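Local coordinates for putative uncharacterized protein (Toxoplasma gondii, PDB 4FBD) that is of unknown function but belongs to the DUF3228 family and builds its chain around two mixed beta sheets, at residues A[92-97]-A[190-195]; A[100-105]-A[144-149]; A[133-138]-A[231-236]. All coordinates share one frame; numbering follows the deposited sequence.

Contact 1. Residues A[92-97]-A[190-195]; sequences HLYIPN and NEKYSL
Tyr94 meets the loop at Lys192 with one face of its ring. The CA of Lys192 sits 4.2 Å from the centroid of the Tyr94 ring and only 6° off its normal, a CH-pi contact made by backbone rather than by a side-chain tip. The lysine chain then runs back along the tyrosine: bends at chi2 (-87°) and chi4 (-62°) turn Lys192 CD and NZ toward Tyr94 CB, with CD 3.8 Å from that CB. Lysine suits this exposed place, since CD lies against the CB end of the tyrosine while the charged amine stays at the surface. Nearby, His92 CE1 lies 3.5 Å from Ser194 OG, an oblique approach. The imidazole is held by a hydrogen bond between its ND1 and Asp151 OD1, and Tyr94 CZ stands in plane at its edge. Gln189 NE2 bonds to the carbonyls of Glu191 and Tyr193 and so shapes the loop, while Glu191 OE2 reaches Tyr228. Strand 90-96 runs between strands 82-84 and 149-156; Leu93 and Ile95 pack on helix 63-76, whereas Tyr94 receives the loop that leaves strand 181-189.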
loop_
_atom_site.group_PDB
_atom_site.type_symbol
_atom_site.label_atom_id
_atom_site.label_comp_id
_atom_site.label_asym_id
_atom_site.label_seq_id
_atom_site.Cartn_x
_atom_site.Cartn_y
_atom_site.Cartn_z
ATOM N N HIS A 92 -12.678 -20.933 -14.099
ATOM C CA HIS A 92 -11.792 -20.338 -15.077
ATOM C C HIS A 92 -10.800 -21.312 -15.693
ATOM O O HIS A 92 -10.516 -22.349 -15.128
ATOM C CB HIS A 92 -11.083 -19.136 -14.447
ATOM C CG HIS A 92 -10.125 -19.493 -13.363
ATOM N ND1 HIS A 92 -8.758 -19.380 -13.519
ATOM C CD2 HIS A 92 -10.326 -19.992 -12.121
ATOM C CE1 HIS A 92 -8.160 -19.765 -12.406
ATOM N NE2 HIS A 92 -9.087 -20.146 -11.545
ATOM N N LEU A 93 -10.310 -20.982 -16.878
ATOM C CA LEU A 93 -9.315 -21.806 -17.534
ATOM C C LEU A 93 -8.289 -20.932 -18.245
ATOM O O LEU A 93 -8.574 -19.787 -18.599
ATOM C CB LEU A 93 -9.931 -22.743 -18.567
ATOM C CG LEU A 93 -10.721 -22.060 -19.674
ATOM C CD1 LEU A 93 -10.838 -22.946 -20.922
ATOM C CD2 LEU A 93 -12.099 -21.635 -19.123
ATOM N N TYR A 94 -7.113 -21.508 -18.460
ATOM C CA TYR A 94 -6.011 -20.869 -19.157
ATOM C C TYR A 94 -5.860 -21.477 -20.504
ATOM O O TYR A 94 -5.872 -22.676 -20.615
ATOM C CB TYR A 94 -4.705 -21.099 -18.400
ATOM C CG TYR A 94 -4.792 -20.500 -17.063
ATOM C CD1 TYR A 94 -4.644 -19.135 -16.904
ATOM C CD2 TYR A 94 -5.094 -21.262 -15.962
ATOM C CE1 TYR A 94 -4.770 -18.553 -15.685
ATOM C CE2 TYR A 94 -5.195 -20.682 -14.717
ATOM C CZ TYR A 94 -5.032 -19.320 -14.600
ATOM O OH TYR A 94 -5.179 -18.704 -13.413
ATOM N N ILE A 95 -5.765 -20.648 -21.533
ATOM C CA ILE A 95 -5.559 -21.110 -22.881
ATOM C C ILE A 95 -4.414 -20.259 -23.503
ATOM O O ILE A 95 -4.085 -19.160 -22.999
ATOM C CB ILE A 95 -6.836 -20.948 -23.741
ATOM C CG1 ILE A 95 -7.145 -19.461 -23.978
ATOM C CG2 ILE A 95 -8.057 -21.635 -23.082
ATOM C CD1 ILE A 95 -8.332 -19.208 -24.946
ATOM N N PRO A 96 -3.799 -20.760 -24.569
ATOM C CA PRO A 96 -2.792 -19.954 -25.267
ATOM C C PRO A 96 -3.370 -18.616 -25.761
ATOM O O PRO A 96 -4.544 -18.542 -26.144
ATOM C CB PRO A 96 -2.418 -20.820 -26.473
ATOM C CG PRO A 96 -2.739 -22.249 -26.035
ATOM C CD PRO A 96 -3.953 -22.107 -25.155
ATOM N N ASN A 97 -2.550 -17.572 -25.725
ATOM C CA ASN A 97 -2.959 -16.239 -26.121
ATOM C C ASN A 97 -2.912 -16.090 -27.640
ATOM O O ASN A 97 -1.922 -15.636 -28.202
ATOM C CB ASN A 97 -2.035 -15.228 -25.444
ATOM C CG ASN A 97 -2.462 -13.802 -25.674
ATOM O OD1 ASN A 97 -3.516 -13.546 -26.270
ATOM N ND2 ASN A 97 -1.654 -12.855 -25.189
ATOM N N ASN A 190 1.043 -13.855 -17.987
ATOM C CA ASN A 190 2.090 -14.820 -18.276
ATOM C C ASN A 190 2.116 -15.926 -17.274
ATOM O O ASN A 190 2.802 -16.883 -17.465
ATOM C CB ASN A 190 3.449 -14.109 -18.331
ATOM C CG ASN A 190 3.532 -13.150 -19.511
ATOM O OD1 ASN A 190 3.268 -13.537 -20.643
ATOM N ND2 ASN A 190 3.915 -11.908 -19.257
ATOM N N GLU A 191 1.351 -15.798 -16.201
ATOM C CA GLU A 191 1.315 -16.823 -15.192
ATOM C C GLU A 191 0.071 -17.720 -15.367
ATOM O O GLU A 191 -1.004 -17.248 -15.774
ATOM C CB GLU A 191 1.297 -16.195 -13.802
ATOM C CG GLU A 191 2.471 -15.249 -13.492
ATOM C CD GLU A 191 2.284 -13.843 -14.019
ATOM O OE1 GLU A 191 1.163 -13.466 -14.428
ATOM O OE2 GLU A 191 3.263 -13.100 -13.992
ATOM N N LYS A 192 0.253 -18.999 -15.068
ATOM C CA LYS A 192 -0.791 -20.038 -15.114
ATOM C C LYS A 192 -1.495 -20.173 -13.757
ATOM O O LYS A 192 -1.764 -21.269 -13.318
ATOM C CB LYS A 192 -0.163 -21.397 -15.482
ATOM C CG LYS A 192 -0.465 -22.023 -16.858
ATOM C CD LYS A 192 -1.773 -22.870 -16.807
ATOM C CE LYS A 192 -1.862 -23.968 -17.906
ATOM N NZ LYS A 192 -1.861 -23.455 -19.306
ATOM N N TYR A 193 -1.751 -19.055 -13.078
ATOM C CA TYR A 193 -2.488 -19.070 -11.821
ATOM C C TYR A 193 -3.176 -17.713 -11.645
ATOM O O TYR A 193 -2.853 -16.758 -12.352
ATOM C CB TYR A 193 -1.596 -19.484 -10.626
ATOM C CG TYR A 193 -0.427 -18.572 -10.351
ATOM C CD1 TYR A 193 0.807 -18.758 -10.990
ATOM C CD2 TYR A 193 -0.544 -17.522 -9.457
ATOM C CE1 TYR A 193 1.883 -17.903 -10.754
ATOM C CE2 TYR A 193 0.534 -16.653 -9.212
ATOM C CZ TYR A 193 1.734 -16.857 -9.857
ATOM O OH TYR A 193 2.783 -16.018 -9.596
ATOM N N SER A 194 -4.184 -17.651 -10.782
ATOM C CA SER A 194 -4.924 -16.406 -10.535
ATOM C C SER A 194 -3.966 -15.369 -10.012
ATOM O O SER A 194 -3.310 -15.570 -9.008
ATOM C CB SER A 194 -6.030 -16.596 -9.502
ATOM O OG SER A 194 -7.066 -17.440 -9.986
ATOM N N LEU A 195 -3.877 -14.247 -10.690
ATOM C CA LEU A 195 -2.956 -13.239 -10.246
ATOM C C LEU A 195 -3.534 -12.630 -8.954
ATOM O O LEU A 195 -4.728 -12.288 -8.900
ATOM C CB LEU A 195 -2.783 -12.212 -11.344
ATOM C CG LEU A 195 -1.340 -11.960 -11.735
ATOM C CD1 LEU A 195 -0.665 -13.316 -12.076
ATOM C CD2 LEU A 195 -1.286 -10.999 -12.910
#

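Contact 2. Residues A[100-105]-A[144-149]; sequences GALPGS and LMPAAF
Leu102 has CG swung away from its own carbonyl (chi1 -56°), and an extended chi2 of 178° then sets CD2 over the Met145-Pro146 peptide, 3.8 Å from Pro146 CD. Leu144 adopts the same kind of first torsion, and its CD2 reaches Pro103 CG at 3.7 Å as the two side chains run antiparallel alongside each other. The prolines suit these extended, irregular segments: their compact, rigid rings offer apolar surface and have no N-H to satisfy. Pro146 CB also rests 3.9 Å from Gly100 CA, at a residue whose phi of 66° is easily taken by glycine. Alongside these apolar contacts, Ala147 N donates to Ala101 O at 3.0 Å, with a nearly straight N-H...O angle of 165°. Pro146 CA adds a CA-H...O contact to Ala101 O at 3.4 Å. The small methyl of Ala147 lies near Pro103 CD, and Ala188 of strand 181-189 packs against both Ala101 and Ala147. Asn97 ND2 hydrogen-bonds to Ala101 O and Ala147 O, bridging the two loops. Thus one backbone bond and the Asn97 amide give the crossing its direction, while proline and leucine carbons pack on side chains and peptide groups.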
loop_
_atom_site.group_PDB
_atom_site.type_symbol
_atom_site.label_atom_id
_atom_site.label_comp_id
_atom_site.label_asym_id
_atom_site.label_seq_id
_atom_site.Cartn_x
_atom_site.Cartn_y
_atom_site.Cartn_z
ATOM N N GLY A 100 -3.028 -12.179 -29.211
ATOM C CA GLY A 100 -1.901 -11.277 -28.926
ATOM C C GLY A 100 -2.227 -10.169 -27.937
ATOM O O GLY A 100 -1.700 -9.078 -28.031
ATOM N N ALA A 101 -3.106 -10.441 -26.983
ATOM C CA ALA A 101 -3.454 -9.448 -25.967
ATOM C C ALA A 101 -2.226 -9.164 -25.075
ATOM O O ALA A 101 -1.409 -10.048 -24.801
ATOM C CB ALA A 101 -4.650 -9.929 -25.118
ATOM N N LEU A 102 -2.089 -7.912 -24.676
ATOM C CA LEU A 102 -0.999 -7.473 -23.827
ATOM C C LEU A 102 -1.422 -7.575 -22.357
ATOM O O LEU A 102 -2.585 -7.346 -22.031
ATOM C CB LEU A 102 -0.621 -6.025 -24.158
ATOM C CG LEU A 102 -0.240 -5.755 -25.619
ATOM C CD1 LEU A 102 0.067 -4.263 -25.855
ATOM C CD2 LEU A 102 0.948 -6.660 -26.046
ATOM N N PRO A 103 -0.467 -7.912 -21.466
ATOM C CA PRO A 103 -0.741 -8.006 -20.052
ATOM C C PRO A 103 -0.986 -6.625 -19.430
ATOM O O PRO A 103 -0.702 -5.608 -20.044
ATOM C CB PRO A 103 0.544 -8.601 -19.500
ATOM C CG PRO A 103 1.565 -8.178 -20.407
ATOM C CD PRO A 103 0.939 -8.192 -21.751
ATOM N N GLY A 104 -1.459 -6.618 -18.190
ATOM C CA GLY A 104 -1.799 -5.386 -17.461
ATOM C C GLY A 104 -0.660 -4.908 -16.609
ATOM O O GLY A 104 -0.773 -3.889 -15.951
ATOM N N SER A 105 0.457 -5.628 -16.632
ATOM C CA SER A 105 1.601 -5.252 -15.826
ATOM C C SER A 105 2.935 -5.761 -16.389
ATOM O O SER A 105 2.967 -6.575 -17.299
ATOM C CB SER A 105 1.387 -5.793 -14.433
ATOM O OG SER A 105 1.223 -7.174 -14.503
ATOM N N LEU A 144 5.868 -3.830 -23.318
ATOM C CA LEU A 144 4.776 -4.813 -23.373
ATOM C C LEU A 144 4.746 -5.713 -24.621
ATOM O O LEU A 144 4.826 -5.253 -25.741
ATOM C CB LEU A 144 3.453 -4.101 -23.302
ATOM C CG LEU A 144 3.077 -3.525 -21.959
ATOM C CD1 LEU A 144 2.028 -2.448 -22.191
ATOM C CD2 LEU A 144 2.571 -4.632 -21.049
ATOM N N MET A 145 4.544 -6.997 -24.396
ATOM C CA MET A 145 4.476 -7.956 -25.451
ATOM C C MET A 145 3.279 -8.856 -25.157
ATOM O O MET A 145 2.768 -8.842 -24.033
ATOM C CB MET A 145 5.764 -8.776 -25.452
ATOM C CG MET A 145 6.950 -8.058 -26.051
ATOM S SD MET A 145 6.775 -7.820 -27.833
ATOM C CE MET A 145 6.840 -9.503 -28.402
ATOM N N PRO A 146 2.815 -9.614 -26.167
ATOM C CA PRO A 146 1.713 -10.541 -25.965
ATOM C C PRO A 146 2.005 -11.482 -24.836
ATOM O O PRO A 146 3.087 -12.034 -24.773
ATOM C CB PRO A 146 1.659 -11.306 -27.288
ATOM C CG PRO A 146 2.032 -10.287 -28.280
ATOM C CD PRO A 146 3.084 -9.416 -27.603
ATOM N N ALA A 147 1.040 -11.642 -23.946
ATOM C CA ALA A 147 1.167 -12.550 -22.800
ATOM C C ALA A 147 1.097 -13.976 -23.251
ATOM O O ALA A 147 0.509 -14.287 -24.268
ATOM C CB ALA A 147 0.054 -12.286 -21.793
ATOM N N ALA A 148 1.671 -14.850 -22.451
ATOM C CA ALA A 148 1.675 -16.259 -22.709
ATOM C C ALA A 148 0.266 -16.885 -22.711
ATOM O O ALA A 148 -0.039 -17.778 -23.531
ATOM C CB ALA A 148 2.544 -16.925 -21.682
ATOM N N PHE A 149 -0.609 -16.388 -21.838
ATOM C CA PHE A 149 -1.934 -16.980 -21.687
ATOM C C PHE A 149 -3.071 -16.008 -21.509
ATOM O O PHE A 149 -2.870 -14.828 -21.298
ATOM C CB PHE A 149 -1.959 -17.850 -20.422
ATOM C CG PHE A 149 -0.854 -18.852 -20.346
ATOM C CD1 PHE A 149 -0.889 -20.001 -21.120
ATOM C CD2 PHE A 149 0.206 -18.670 -19.457
ATOM C CE1 PHE A 149 0.145 -20.939 -21.043
ATOM C CE2 PHE A 149 1.242 -19.598 -19.377
ATOM C CZ PHE A 149 1.214 -20.728 -20.162
#

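Contact 3. Residues A[133-138]-A[231-236]; sequences RWFPMS and THAIVM
Phe135 and Val235 form a parallel beta bridge within a mixed four-stranded sheet, in which strand 232-235 lies between strands 105-107 and 130-135. Two backbone hydrogen bonds hold the pair: Phe135 N to Ile234 O at 3.0 Å, and Met236 N to Phe135 O at 3.1 Å. The strand axes diverge by 72°, however, and toward the start of the segments water takes over from direct pairing. One water donates to Arg133 O and accepts from Ile234 N; another accepts from Arg133 NE, at the edge of the guanidinium and in its plane, and donates to His232 O. Arginine suits the water-bridged end of the pairing because its long extended chain carries several donors: NH2 bonds to Trp229 O, and NH1 to Ser118 of the second subunit.

Apolar contacts lie on both faces of the sheet. On the Trp134 side, Ile234 CG1 packs 3.7 Å from Trp134 CB. On the Phe135 side, the small Ala233 leaves its CB against Phe135 CE2 at 3.8 Å, and Leu106 of strand 105-107 touches both Phe135 and Val235. Past the bridge, Met137 opens helix 137-140 and sets its sulfur beside Val235 CG1, the two side chains crossing at about a right angle.

The Met-aromatic contact completes the set. The flexible Met236 chain, extended at chi1 (-174°), lies across the indole of Trp134, whose NE1 is bonded to Lys238 O. Met236 CB makes a CH-pi contact over the five-membered ring, and Met236 SD stands 4.1 Å from the centroid of the Trp134 six-membered ring, 18° off the normal.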
loop_
_atom_site.group_PDB
_atom_site.type_symbol
_atom_site.label_atom_id
_atom_site.label_comp_id
_atom_site.label_asym_id
_atom_site.label_seq_id
_atom_site.Cartn_x
_atom_site.Cartn_y
_atom_site.Cartn_z
ATOM N N ARG A 133 1.724 2.291 -7.446
ATOM C CA ARG A 133 2.880 2.522 -8.316
ATOM C C ARG A 133 2.639 1.888 -9.661
ATOM O O ARG A 133 1.947 0.857 -9.780
ATOM C CB ARG A 133 4.162 2.005 -7.712
ATOM C CG ARG A 133 4.285 0.534 -7.522
ATOM C CD ARG A 133 5.638 0.227 -6.960
ATOM N NE ARG A 133 5.833 -1.206 -6.739
ATOM C CZ ARG A 133 6.949 -1.745 -6.265
ATOM N NH1 ARG A 133 7.984 -0.999 -5.974
ATOM N NH2 ARG A 133 7.027 -3.058 -6.091
ATOM N N TRP A 134 3.237 2.470 -10.676
ATOM C CA TRP A 134 3.042 1.981 -12.017
ATOM C C TRP A 134 4.150 2.397 -12.969
ATOM O O TRP A 134 4.913 3.303 -12.691
ATOM C CB TRP A 134 1.726 2.545 -12.548
ATOM C CG TRP A 134 1.768 4.046 -12.639
ATOM C CD1 TRP A 134 2.204 4.770 -13.690
ATOM C CD2 TRP A 134 1.397 4.999 -11.628
ATOM N NE1 TRP A 134 2.123 6.113 -13.419
ATOM C CE2 TRP A 134 1.628 6.284 -12.161
ATOM C CE3 TRP A 134 0.879 4.893 -10.341
ATOM C CZ2 TRP A 134 1.376 7.451 -11.448
ATOM C CZ3 TRP A 134 0.610 6.071 -9.625
ATOM C CH2 TRP A 134 0.866 7.322 -10.181
ATOM N N PHE A 135 4.211 1.715 -14.098
ATOM C CA PHE A 135 5.103 2.083 -15.200
ATOM C C PHE A 135 4.246 2.890 -16.155
ATOM O O PHE A 135 3.176 2.448 -16.569
ATOM C CB PHE A 135 5.609 0.878 -15.990
ATOM C CG PHE A 135 6.656 0.097 -15.301
ATOM C CD1 PHE A 135 7.902 0.610 -15.137
ATOM C CD2 PHE A 135 6.412 -1.190 -14.878
ATOM C CE1 PHE A 135 8.907 -0.118 -14.504
ATOM C CE2 PHE A 135 7.398 -1.924 -14.274
ATOM C CZ PHE A 135 8.651 -1.388 -14.074
ATOM N N PRO A 136 4.717 4.066 -16.525
ATOM C CA PRO A 136 3.979 4.862 -17.469
ATOM C C PRO A 136 4.149 4.338 -18.881
ATOM O O PRO A 136 5.029 3.510 -19.138
ATOM C CB PRO A 136 4.571 6.260 -17.321
ATOM C CG PRO A 136 5.730 6.149 -16.447
ATOM C CD PRO A 136 5.825 4.785 -15.887
ATOM N N MET A 137 3.308 4.828 -19.789
ATOM C CA MET A 137 3.326 4.377 -21.177
ATOM C C MET A 137 4.593 4.729 -21.946
ATOM O O MET A 137 4.960 4.004 -22.876
ATOM C CB MET A 137 2.093 4.891 -21.920
ATOM C CG MET A 137 0.804 4.254 -21.421
ATOM S SD MET A 137 0.831 2.468 -21.619
ATOM C CE MET A 137 0.771 2.335 -23.403
ATOM N N SER A 138 5.276 5.806 -21.557
ATOM C CA SER A 138 6.514 6.185 -22.234
ATOM C C SER A 138 7.510 5.028 -22.187
ATOM O O SER A 138 8.355 4.891 -23.082
ATOM C CB SER A 138 7.118 7.461 -21.632
ATOM O OG SER A 138 7.348 7.302 -20.249
ATOM N N THR A 231 7.689 -7.400 -7.347
ATOM C CA THR A 231 8.495 -7.543 -8.561
ATOM C C THR A 231 7.745 -7.300 -9.907
ATOM O O THR A 231 8.245 -7.610 -10.992
ATOM C CB THR A 231 9.161 -8.917 -8.552
ATOM O OG1 THR A 231 8.152 -9.935 -8.492
ATOM C CG2 THR A 231 10.092 -9.099 -7.285
ATOM N N HIS A 232 6.562 -6.731 -9.820
ATOM C CA HIS A 232 5.740 -6.424 -10.968
ATOM C C HIS A 232 4.966 -5.190 -10.633
ATOM O O HIS A 232 4.613 -4.968 -9.462
ATOM C CB HIS A 232 4.699 -7.485 -11.233
ATOM C CG HIS A 232 5.254 -8.846 -11.420
ATOM N ND1 HIS A 232 5.475 -9.698 -10.365
ATOM C CD2 HIS A 232 5.619 -9.514 -12.537
ATOM C CE1 HIS A 232 5.956 -10.839 -10.824
ATOM N NE2 HIS A 232 6.042 -10.755 -12.139
ATOM N N ALA A 233 4.657 -4.419 -11.663
ATOM C CA ALA A 233 3.904 -3.214 -11.508
ATOM C C ALA A 233 2.934 -3.052 -12.655
ATOM O O ALA A 233 3.249 -3.386 -13.801
ATOM C CB ALA A 233 4.835 -2.040 -11.446
ATOM N N ILE A 234 1.755 -2.502 -12.351
ATOM C CA ILE A 234 0.748 -2.270 -13.374
ATOM C C ILE A 234 1.273 -1.185 -14.333
ATOM O O ILE A 234 2.246 -0.498 -14.029
ATOM C CB ILE A 234 -0.598 -1.805 -12.800
ATOM C CG1 ILE A 234 -0.454 -0.420 -12.126
ATOM C CG2 ILE A 234 -1.190 -2.871 -11.854
ATOM C CD1 ILE A 234 -1.803 0.229 -11.712
ATOM N N VAL A 235 0.634 -1.079 -15.491
ATOM C CA VAL A 235 0.940 -0.060 -16.470
ATOM C C VAL A 235 -0.172 0.951 -16.359
ATOM O O VAL A 235 -1.294 0.575 -16.182
ATOM C CB VAL A 235 0.981 -0.635 -17.886
ATOM C CG1 VAL A 235 0.936 0.484 -18.963
ATOM C CG2 VAL A 235 2.230 -1.453 -18.039
ATOM N N MET A 236 0.136 2.234 -16.435
ATOM C CA MET A 236 -0.904 3.253 -16.357
ATOM C C MET A 236 -0.448 4.463 -17.162
ATOM O O MET A 236 0.735 4.852 -17.115
ATOM C CB MET A 236 -1.160 3.626 -14.902
ATOM C CG MET A 236 -2.305 4.567 -14.680
ATOM S SD MET A 236 -2.299 5.190 -12.989
ATOM C CE MET A 236 -2.518 3.706 -12.030
HETATM O O HOH W 1 1.750 -1.815 -9.453
HETATM O O HOH W 2 3.638 -2.879 -7.895
#

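In the fold
The three contacts follow one another from the five-stranded sheet to the four-stranded one. Contacts 1 and 2, centres about 11 Å apart, touch directly: Asn190 OD1 lies 2.7 Å from Ala148 N, a probable hydrogen bond, and Asn97 of contact 1 also reaches contact 2. Contact 2 is nested along the chain inside the loop closed by contact 1. Its other end joins contact 3, with centres about 14 Å apart, through Gly104 O and Val235 N at 3.2 Å, as segment 100-105 leads into strand 105-107. Contacts 1 and 3 are about 20 Å apart between centres. Along the chain the segments of contact 3 interleave with those of both other contacts. No active site is known here.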